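Local coordinates for protein Poly(A) ribonuclease POP2 (Saccharomyces cerevisiae, PDB 1UOC) that degrades poly(A) tails of messenger RNA from the 3' end, as a probable catalytic subunit of the CCR4-NOT deadenylase complex, at residues S42-F47 against T245-Q250; F169-L174 against W188-Y193. One frame throughout, in Å; residues are numbered along the deposited sequence.

Both contacts belong to the RNase D-like nuclease domain of Pop2 and lie on opposite faces of its mixed β-sheet, their centres about 19 Å apart. In contact 1 the start of helix 247-264 packs on strand 40-48, a central strand between 77-86 and 157-160. Contact 2 joins helices 165-174 and 183-193 behind the other face. Both its segments fall between those of contact 1 along the chain. The two meet through the strand: Ile43 CD1 lies 3.4 Å from Leu170 CD1, and the rings of Phe47 and Phe169 meet edge-to-face. Contact 1 holds three of the predicted metal-site residues, while contact 2 packs the helical layer behind the sheet.

Contact 1: S42-F47 against T245-Q250; sequences SISTEF and TTTGGQ
Glu46 OE1 accepts a hydrogen bond from a water 3.1 Å away, and the same water has a weak bond to Thr247 OG1 at 3.3 Å, a tenuous water bridge to the first residue of the helix. Glu46 can meet the water because its chain bends at CB-CG (chi2 56°). Thr247 OG1 has a second weak bond, with Gln80 NE2 of the neighbouring strand, and Glu46 CB packs 3.6 Å from Thr247 OG1. The other branch of Thr247, its methyl CG2, lies on the strand backbone, 3.9 Å from Ser44 O. One turn on, Gln250 presents its CB to Ser44 OG at 3.4 Å, a van der Waals contact with the hydroxyl oxygen against a methylene; its amide then turns off, and NE2 bonds to Phe244 O. Ser44, Glu46 and Gln250, with Asp166, are the four predicted ligands of the catalytic divalent cation, standing where most DEDD exonucleases carry acidic residues, with serine and glutamine replacing two of them here. Asp166 reaches the other face of the strand, its OD1 bonded to Thr45 OG1. The helix start is fixed by Thr246 at the N-cap, whose OG1 accepts from Gly249 N at 3.0 Å, N-H...O angle 152°. At the far end of the strand segment, Ser42 OG bonds to Ser251 O, a further tie between strand and helix.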
ATOM      1  N   SER A  42      -2.831   0.956   5.142  1.00 27.28           N
ATOM      2  CA  SER A  42      -1.611   0.774   4.356  1.00 28.39           C
ATOM      3  C   SER A  42      -2.019   0.045   3.080  1.00 26.82           C
ATOM      4  O   SER A  42      -3.000  -0.704   3.069  1.00 27.97           O
ATOM      5  CB  SER A  42      -0.603  -0.074   5.113  1.00 26.55           C
ATOM      6  OG  SER A  42      -1.154  -1.355   5.350  1.00 27.04           O
ATOM      7  N   ILE A  43      -1.276   0.277   2.009  1.00 26.27           N
ATOM      8  CA  ILE A  43      -1.567  -0.369   0.741  1.00 28.03           C
ATOM      9  C   ILE A  43      -0.311  -0.901   0.061  1.00 29.12           C
ATOM     10  O   ILE A  43       0.762  -0.307   0.142  1.00 31.09           O
ATOM     11  CB  ILE A  43      -2.287   0.594  -0.230  1.00 29.83           C
ATOM     12  CG1 ILE A  43      -2.501  -0.100  -1.579  1.00 28.96           C
ATOM     13  CG2 ILE A  43      -1.483   1.889  -0.383  1.00 26.23           C
ATOM     14  CD1 ILE A  43      -3.136   0.778  -2.619  1.00 32.84           C
ATOM     15  N   SER A  44      -0.462  -2.031  -0.611  1.00 31.37           N
ATOM     16  CA  SER A  44       0.633  -2.651  -1.336  1.00 32.10           C
ATOM     17  C   SER A  44       0.048  -3.229  -2.620  1.00 33.89           C
ATOM     18  O   SER A  44      -1.145  -3.550  -2.690  1.00 30.90           O
ATOM     19  CB  SER A  44       1.279  -3.754  -0.508  1.00 33.17           C
ATOM     20  OG  SER A  44       2.486  -4.156  -1.125  1.00 40.05           O
ATOM     21  N   THR A  45       0.881  -3.356  -3.641  1.00 35.75           N
ATOM     22  CA  THR A  45       0.387  -3.849  -4.912  1.00 39.28           C
ATOM     23  C   THR A  45       1.349  -4.787  -5.608  1.00 41.79           C
ATOM     24  O   THR A  45       2.549  -4.813  -5.333  1.00 41.77           O
ATOM     25  CB  THR A  45       0.115  -2.700  -5.872  1.00 40.99           C
ATOM     26  OG1 THR A  45       1.354  -2.024  -6.130  1.00 42.25           O
ATOM     27  CG2 THR A  45      -0.897  -1.723  -5.280  1.00 37.86           C
ATOM     28  N   GLU A  46       0.791  -5.558  -6.522  1.00 43.82           N
ATOM     29  CA  GLU A  46       1.563  -6.494  -7.300  1.00 47.00           C
ATOM     30  C   GLU A  46       0.985  -6.397  -8.701  1.00 47.32           C
ATOM     31  O   GLU A  46      -0.184  -6.712  -8.935  1.00 45.90           O
ATOM     32  CB  GLU A  46       1.420  -7.907  -6.729  1.00 48.23           C
ATOM     33  CG  GLU A  46       2.366  -8.926  -7.354  1.00 53.60           C
ATOM     34  CD  GLU A  46       3.821  -8.508  -7.257  1.00 55.80           C
ATOM     35  OE1 GLU A  46       4.340  -8.387  -6.129  1.00 58.20           O
ATOM     36  OE2 GLU A  46       4.448  -8.294  -8.315  1.00 61.25           O
ATOM     37  N   PHE A  47       1.804  -5.904  -9.621  1.00 49.13           N
ATOM     38  CA  PHE A  47       1.382  -5.757 -11.002  1.00 50.43           C
ATOM     39  C   PHE A  47       2.091  -6.791 -11.838  1.00 52.90           C
ATOM     40  O   PHE A  47       3.208  -7.209 -11.527  1.00 53.30           O
ATOM     41  CB  PHE A  47       1.750  -4.382 -11.555  1.00 49.84           C
ATOM     42  CG  PHE A  47       1.204  -3.235 -10.764  1.00 50.34           C
ATOM     43  CD1 PHE A  47       2.001  -2.576  -9.831  1.00 50.64           C
ATOM     44  CD2 PHE A  47      -0.098  -2.789 -10.969  1.00 50.35           C
ATOM     45  CE1 PHE A  47       1.509  -1.482  -9.116  1.00 52.30           C
ATOM     46  CE2 PHE A  47      -0.598  -1.694 -10.257  1.00 52.18           C
ATOM     47  CZ  PHE A  47       0.205  -1.040  -9.333  1.00 51.30           C
ATOM     48  N   THR A 245       5.703 -12.058   3.219  1.00 36.31           N
ATOM     49  CA  THR A 245       6.166 -12.102   1.827  1.00 35.64           C
ATOM     50  C   THR A 245       5.063 -11.986   0.776  1.00 34.41           C
ATOM     51  O   THR A 245       5.338 -11.729  -0.387  1.00 36.33           O
ATOM     52  CB  THR A 245       6.974 -13.392   1.542  1.00 35.26           C
ATOM     53  OG1 THR A 245       6.136 -14.535   1.740  1.00 35.48           O
ATOM     54  CG2 THR A 245       8.165 -13.485   2.474  1.00 33.15           C
ATOM     55  N   THR A 246       3.815 -12.188   1.173  1.00 34.56           N
ATOM     56  CA  THR A 246       2.699 -12.073   0.241  1.00 33.68           C
ATOM     57  C   THR A 246       2.329 -10.601   0.108  1.00 32.64           C
ATOM     58  O   THR A 246       2.763  -9.757   0.907  1.00 32.83           O
ATOM     59  CB  THR A 246       1.459 -12.825   0.752  1.00 36.39           C
ATOM     60  OG1 THR A 246       1.083 -12.285   2.025  1.00 36.04           O
ATOM     61  CG2 THR A 246       1.747 -14.318   0.893  1.00 35.42           C
ATOM     62  N   THR A 247       1.515 -10.288  -0.889  1.00 30.20           N
ATOM     63  CA  THR A 247       1.108  -8.904  -1.112  1.00 31.23           C
ATOM     64  C   THR A 247       0.325  -8.369   0.093  1.00 29.62           C
ATOM     65  O   THR A 247       0.521  -7.231   0.518  1.00 29.83           O
ATOM     66  CB  THR A 247       0.274  -8.792  -2.406  1.00 32.84           C
ATOM     67  OG1 THR A 247       1.020  -9.380  -3.484  1.00 32.84           O
ATOM     68  CG2 THR A 247      -0.031  -7.325  -2.744  1.00 27.14           C
ATOM     69  N   GLY A 248      -0.559  -9.194   0.641  1.00 29.97           N
ATOM     70  CA  GLY A 248      -1.317  -8.780   1.806  1.00 26.90           C
ATOM     71  C   GLY A 248      -0.367  -8.588   2.968  1.00 28.72           C
ATOM     72  O   GLY A 248      -0.442  -7.599   3.689  1.00 28.67           O
ATOM     73  N   GLY A 249       0.552  -9.534   3.130  1.00 28.80           N
ATOM     74  CA  GLY A 249       1.530  -9.460   4.202  1.00 29.89           C
ATOM     75  C   GLY A 249       2.362  -8.200   4.138  1.00 31.05           C
ATOM     76  O   GLY A 249       2.739  -7.640   5.171  1.00 30.70           O
ATOM     77  N   GLN A 250       2.648  -7.750   2.917  1.00 32.85           N
ATOM     78  CA  GLN A 250       3.428  -6.537   2.710  1.00 30.98           C
ATOM     79  C   GLN A 250       2.699  -5.305   3.243  1.00 28.58           C
ATOM     80  O   GLN A 250       3.314  -4.446   3.868  1.00 27.44           O
ATOM     81  CB  GLN A 250       3.737  -6.343   1.220  1.00 34.55           C
ATOM     82  CG  GLN A 250       4.851  -7.232   0.674  1.00 40.00           C
ATOM     83  CD  GLN A 250       6.221  -6.836   1.200  1.00 44.43           C
ATOM     84  OE1 GLN A 250       6.730  -5.753   0.893  1.00 49.46           O
ATOM     85  NE2 GLN A 250       6.824  -7.707   2.010  1.00 46.18           N
TER
HETATM   86  O   HOH W   1       4.328  -9.542  -3.213  1.00 55.51           O

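Contact 2: F169-L174 against W188-Y193; sequences FLINIL and WWVHQY. With XE (xenon), chain D.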
ATOM      1  N   PHE A 169      -1.539   3.985  -9.876  1.00 58.88           N
ATOM      2  CA  PHE A 169      -2.515   2.946 -10.180  1.00 58.50           C
ATOM      3  C   PHE A 169      -3.881   3.243  -9.544  1.00 57.35           C
ATOM      4  O   PHE A 169      -4.888   3.316 -10.247  1.00 56.24           O
ATOM      5  CB  PHE A 169      -1.992   1.589  -9.695  1.00 60.31           C
ATOM      6  CG  PHE A 169      -3.079   0.605  -9.336  1.00 61.56           C
ATOM      7  CD1 PHE A 169      -4.016   0.195 -10.286  1.00 62.47           C
ATOM      8  CD2 PHE A 169      -3.183   0.118  -8.036  1.00 57.96           C
ATOM      9  CE1 PHE A 169      -5.044  -0.687  -9.940  1.00 63.53           C
ATOM     10  CE2 PHE A 169      -4.193  -0.755  -7.681  1.00 60.09           C
ATOM     11  CZ  PHE A 169      -5.133  -1.164  -8.631  1.00 62.90           C
ATOM     12  N   LEU A 170      -3.914   3.406  -8.221  1.00 56.12           N
ATOM     13  CA  LEU A 170      -5.164   3.704  -7.520  1.00 56.01           C
ATOM     14  C   LEU A 170      -5.939   4.824  -8.200  1.00 57.01           C
ATOM     15  O   LEU A 170      -7.127   4.681  -8.490  1.00 58.02           O
ATOM     16  CB  LEU A 170      -4.901   4.095  -6.061  1.00 55.54           C
ATOM     17  CG  LEU A 170      -4.967   2.979  -5.016  1.00 56.48           C
ATOM     18  CD1 LEU A 170      -4.869   3.568  -3.612  1.00 54.04           C
ATOM     19  CD2 LEU A 170      -6.279   2.226  -5.176  1.00 55.80           C
ATOM     20  N   ILE A 171      -5.263   5.944  -8.443  1.00 56.54           N
ATOM     21  CA  ILE A 171      -5.884   7.083  -9.099  1.00 57.49           C
ATOM     22  C   ILE A 171      -6.376   6.673 -10.484  1.00 58.86           C
ATOM     23  O   ILE A 171      -7.442   7.091 -10.920  1.00 60.02           O
ATOM     24  CB  ILE A 171      -4.880   8.270  -9.239  1.00 55.95           C
ATOM     25  CG1 ILE A 171      -5.316   9.425  -8.342  1.00 52.98           C
ATOM     26  CG2 ILE A 171      -4.800   8.750 -10.692  1.00 54.94           C
ATOM     27  CD1 ILE A 171      -4.502  10.672  -8.545  1.00 53.79           C
ATOM     28  N   ASN A 172      -5.590   5.851 -11.168  1.00 61.26           N
ATOM     29  CA  ASN A 172      -5.929   5.398 -12.513  1.00 63.26           C
ATOM     30  C   ASN A 172      -7.249   4.624 -12.571  1.00 63.55           C
ATOM     31  O   ASN A 172      -8.003   4.735 -13.540  1.00 63.63           O
ATOM     32  CB  ASN A 172      -4.806   4.520 -13.062  1.00 64.66           C
ATOM     33  CG  ASN A 172      -4.955   4.248 -14.544  1.00 65.76           C
ATOM     34  OD1 ASN A 172      -4.570   3.187 -15.032  1.00 68.98           O
ATOM     35  ND2 ASN A 172      -5.504   5.211 -15.268  1.00 65.21           N
ATOM     36  N   ILE A 173      -7.518   3.831 -11.538  1.00 64.37           N
ATOM     37  CA  ILE A 173      -8.745   3.045 -11.494  1.00 63.66           C
ATOM     38  C   ILE A 173      -9.896   3.852 -10.905  1.00 65.14           C
ATOM     39  O   ILE A 173     -11.025   3.783 -11.389  1.00 65.06           O
ATOM     40  CB  ILE A 173      -8.563   1.749 -10.672  1.00 61.53           C
ATOM     41  CG1 ILE A 173      -8.212   2.076  -9.223  1.00 61.39           C
ATOM     42  CG2 ILE A 173      -7.476   0.901 -11.289  1.00 59.73           C
ATOM     43  CD1 ILE A 173      -8.123   0.853  -8.319  1.00 60.70           C
ATOM     44  N   LEU A 174      -9.604   4.623  -9.862  1.00 66.42           N
ATOM     45  CA  LEU A 174     -10.622   5.449  -9.213  1.00 67.96           C
ATOM     46  C   LEU A 174     -11.201   6.494 -10.156  1.00 69.04           C
ATOM     47  O   LEU A 174     -12.345   6.917  -9.994  1.00 69.48           O
ATOM     48  CB  LEU A 174     -10.039   6.154  -7.984  1.00 65.75           C
ATOM     49  CG  LEU A 174      -9.813   5.322  -6.724  1.00 64.47           C
ATOM     50  CD1 LEU A 174      -9.032   6.142  -5.704  1.00 62.84           C
ATOM     51  CD2 LEU A 174     -11.158   4.884  -6.155  1.00 63.94           C
ATOM     52  N   TRP A 188      -2.274  16.871  -7.579  1.00 36.30           N
ATOM     53  CA  TRP A 188      -3.518  17.516  -7.179  1.00 35.60           C
ATOM     54  C   TRP A 188      -4.593  16.462  -6.919  1.00 33.18           C
ATOM     55  O   TRP A 188      -5.220  16.458  -5.870  1.00 33.79           O
ATOM     56  CB  TRP A 188      -4.006  18.485  -8.266  1.00 36.79           C
ATOM     57  CG  TRP A 188      -5.155  19.346  -7.812  1.00 37.49           C
ATOM     58  CD1 TRP A 188      -5.071  20.523  -7.121  1.00 36.38           C
ATOM     59  CD2 TRP A 188      -6.557  19.063  -7.953  1.00 34.83           C
ATOM     60  NE1 TRP A 188      -6.332  20.987  -6.819  1.00 34.65           N
ATOM     61  CE2 TRP A 188      -7.262  20.114  -7.315  1.00 34.31           C
ATOM     62  CE3 TRP A 188      -7.286  18.017  -8.545  1.00 34.22           C
ATOM     63  CZ2 TRP A 188      -8.663  20.155  -7.258  1.00 31.28           C
ATOM     64  CZ3 TRP A 188      -8.687  18.055  -8.485  1.00 34.31           C
ATOM     65  CH2 TRP A 188      -9.355  19.120  -7.842  1.00 34.00           C
ATOM     66  N   TRP A 189      -4.805  15.568  -7.878  1.00 31.91           N
ATOM     67  CA  TRP A 189      -5.812  14.525  -7.734  1.00 31.96           C
ATOM     68  C   TRP A 189      -5.517  13.589  -6.573  1.00 31.69           C
ATOM     69  O   TRP A 189      -6.430  13.193  -5.848  1.00 32.58           O
ATOM     70  CB  TRP A 189      -5.935  13.716  -9.026  1.00 32.08           C
ATOM     71  CG  TRP A 189      -6.743  14.401 -10.063  1.00 34.59           C
ATOM     72  CD1 TRP A 189      -6.281  15.136 -11.122  1.00 36.00           C
ATOM     73  CD2 TRP A 189      -8.172  14.447 -10.133  1.00 35.64           C
ATOM     74  NE1 TRP A 189      -7.343  15.638 -11.848  1.00 36.92           N
ATOM     75  CE2 TRP A 189      -8.514  15.233 -11.259  1.00 37.21           C
ATOM     76  CE3 TRP A 189      -9.201  13.911  -9.347  1.00 37.33           C
ATOM     77  CZ2 TRP A 189      -9.846  15.485 -11.625  1.00 38.66           C
ATOM     78  CZ3 TRP A 189     -10.529  14.163  -9.711  1.00 39.82           C
ATOM     79  CH2 TRP A 189     -10.834  14.945 -10.837  1.00 38.33           C
ATOM     80  N   VAL A 190      -4.245  13.234  -6.412  1.00 32.01           N
ATOM     81  CA  VAL A 190      -3.823  12.358  -5.331  1.00 31.31           C
ATOM     82  C   VAL A 190      -4.186  12.979  -3.984  1.00 29.73           C
ATOM     83  O   VAL A 190      -4.739  12.292  -3.121  1.00 30.11           O
ATOM     84  CB  VAL A 190      -2.294  12.095  -5.375  1.00 30.88           C
ATOM     85  CG1 VAL A 190      -1.829  11.440  -4.081  1.00 30.19           C
ATOM     86  CG2 VAL A 190      -1.960  11.191  -6.535  1.00 31.05           C
ATOM     87  N   HIS A 191      -3.895  14.267  -3.807  1.00 28.20           N
ATOM     88  CA  HIS A 191      -4.214  14.925  -2.540  1.00 30.91           C
ATOM     89  C   HIS A 191      -5.722  14.996  -2.320  1.00 30.42           C
ATOM     90  O   HIS A 191      -6.179  15.009  -1.184  1.00 32.92           O
ATOM     91  CB  HIS A 191      -3.601  16.333  -2.460  1.00 32.01           C
ATOM     92  CG  HIS A 191      -2.100  16.341  -2.430  1.00 35.95           C
ATOM     93  ND1 HIS A 191      -1.363  15.479  -1.640  1.00 38.00           N
ATOM     94  CD2 HIS A 191      -1.198  17.113  -3.082  1.00 38.37           C
ATOM     95  CE1 HIS A 191      -0.074  15.724  -1.808  1.00 38.59           C
ATOM     96  NE2 HIS A 191       0.054  16.711  -2.677  1.00 37.98           N
ATOM     97  N   GLN A 192      -6.496  15.025  -3.402  1.00 31.70           N
ATOM     98  CA  GLN A 192      -7.957  15.078  -3.294  1.00 32.94           C
ATOM     99  C   GLN A 192      -8.539  13.737  -2.840  1.00 33.82           C
ATOM    100  O   GLN A 192      -9.471  13.708  -2.042  1.00 32.22           O
ATOM    101  CB  GLN A 192      -8.580  15.488  -4.637  1.00 34.37           C
ATOM    102  CG  GLN A 192      -8.363  16.966  -5.005  1.00 34.07           C
ATOM    103  CD  GLN A 192      -8.825  17.890  -3.894  1.00 32.99           C
ATOM    104  OE1 GLN A 192      -9.838  17.637  -3.251  1.00 32.74           O
ATOM    105  NE2 GLN A 192      -8.089  18.959  -3.665  1.00 34.99           N
ATOM    106  N   TYR A 193      -7.992  12.629  -3.345  1.00 33.97           N
ATOM    107  CA  TYR A 193      -8.465  11.300  -2.951  1.00 34.40           C
ATOM    108  C   TYR A 193      -7.873  10.849  -1.625  1.00 33.58           C
ATOM    109  O   TYR A 193      -8.515  10.121  -0.863  1.00 33.78           O
ATOM    110  CB  TYR A 193      -8.130  10.256  -4.019  1.00 36.70           C
ATOM    111  CG  TYR A 193      -9.023  10.327  -5.236  1.00 40.46           C
ATOM    112  CD1 TYR A 193      -8.513  10.698  -6.475  1.00 40.66           C
ATOM    113  CD2 TYR A 193     -10.391  10.041  -5.141  1.00 40.61           C
ATOM    114  CE1 TYR A 193      -9.341  10.788  -7.594  1.00 42.06           C
ATOM    115  CE2 TYR A 193     -11.220  10.126  -6.248  1.00 41.15           C
ATOM    116  CZ  TYR A 193     -10.690  10.501  -7.468  1.00 41.85           C
ATOM    117  OH  TYR A 193     -11.520  10.606  -8.559  1.00 44.45           O
TER
HETATM  118 XE    XE D1291      -5.086   8.027  -5.186  1.00 61.83          XE
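Ile171 CD1 drives into helix 183-193, 3.3 Å from Val190 CG2 and 3.4 Å from Trp189 CB; the first is tighter than an ordinary van der Waals contact. The isoleucine side chain crosses that of Val190 at about a right angle, and its chi1 of -112° is far from a staggered position, which suggests a tight fit, though at this resolution the strain is doubtful. It also crosses Tyr193 at about a right angle, Ile171 CG1 lying 3.9 Å from Tyr193 CD1. Beside it sits a xenon atom, 3.5 Å from Ile171 CG1 and 3.9 Å from Tyr193 CB. With an alanine here CG1 and CD1 are gone, and a gap would probably open against Val190 and Trp189, leaving the Tyr193 ring less supported. Packing is looser further along: Leu174 CD1 rides over one face of the Tyr193 ring, 4.2 Å from Tyr193 CD2 and offset toward the rim. On the outer side the Trp189 indole swings away from Ile171, with Trp188 CZ3 over the centre of one face. The two helix segments cross at 80° with their axes 10.5 Å apart. Around them, Met146 of helix 138-146 touches both Leu174 and Tyr193, while Leu170 reaches Leu145 of that helix and Phe169 packs on Pro78 and Leu81 of strand 77-86, seating helix 165-174 against the central sheet.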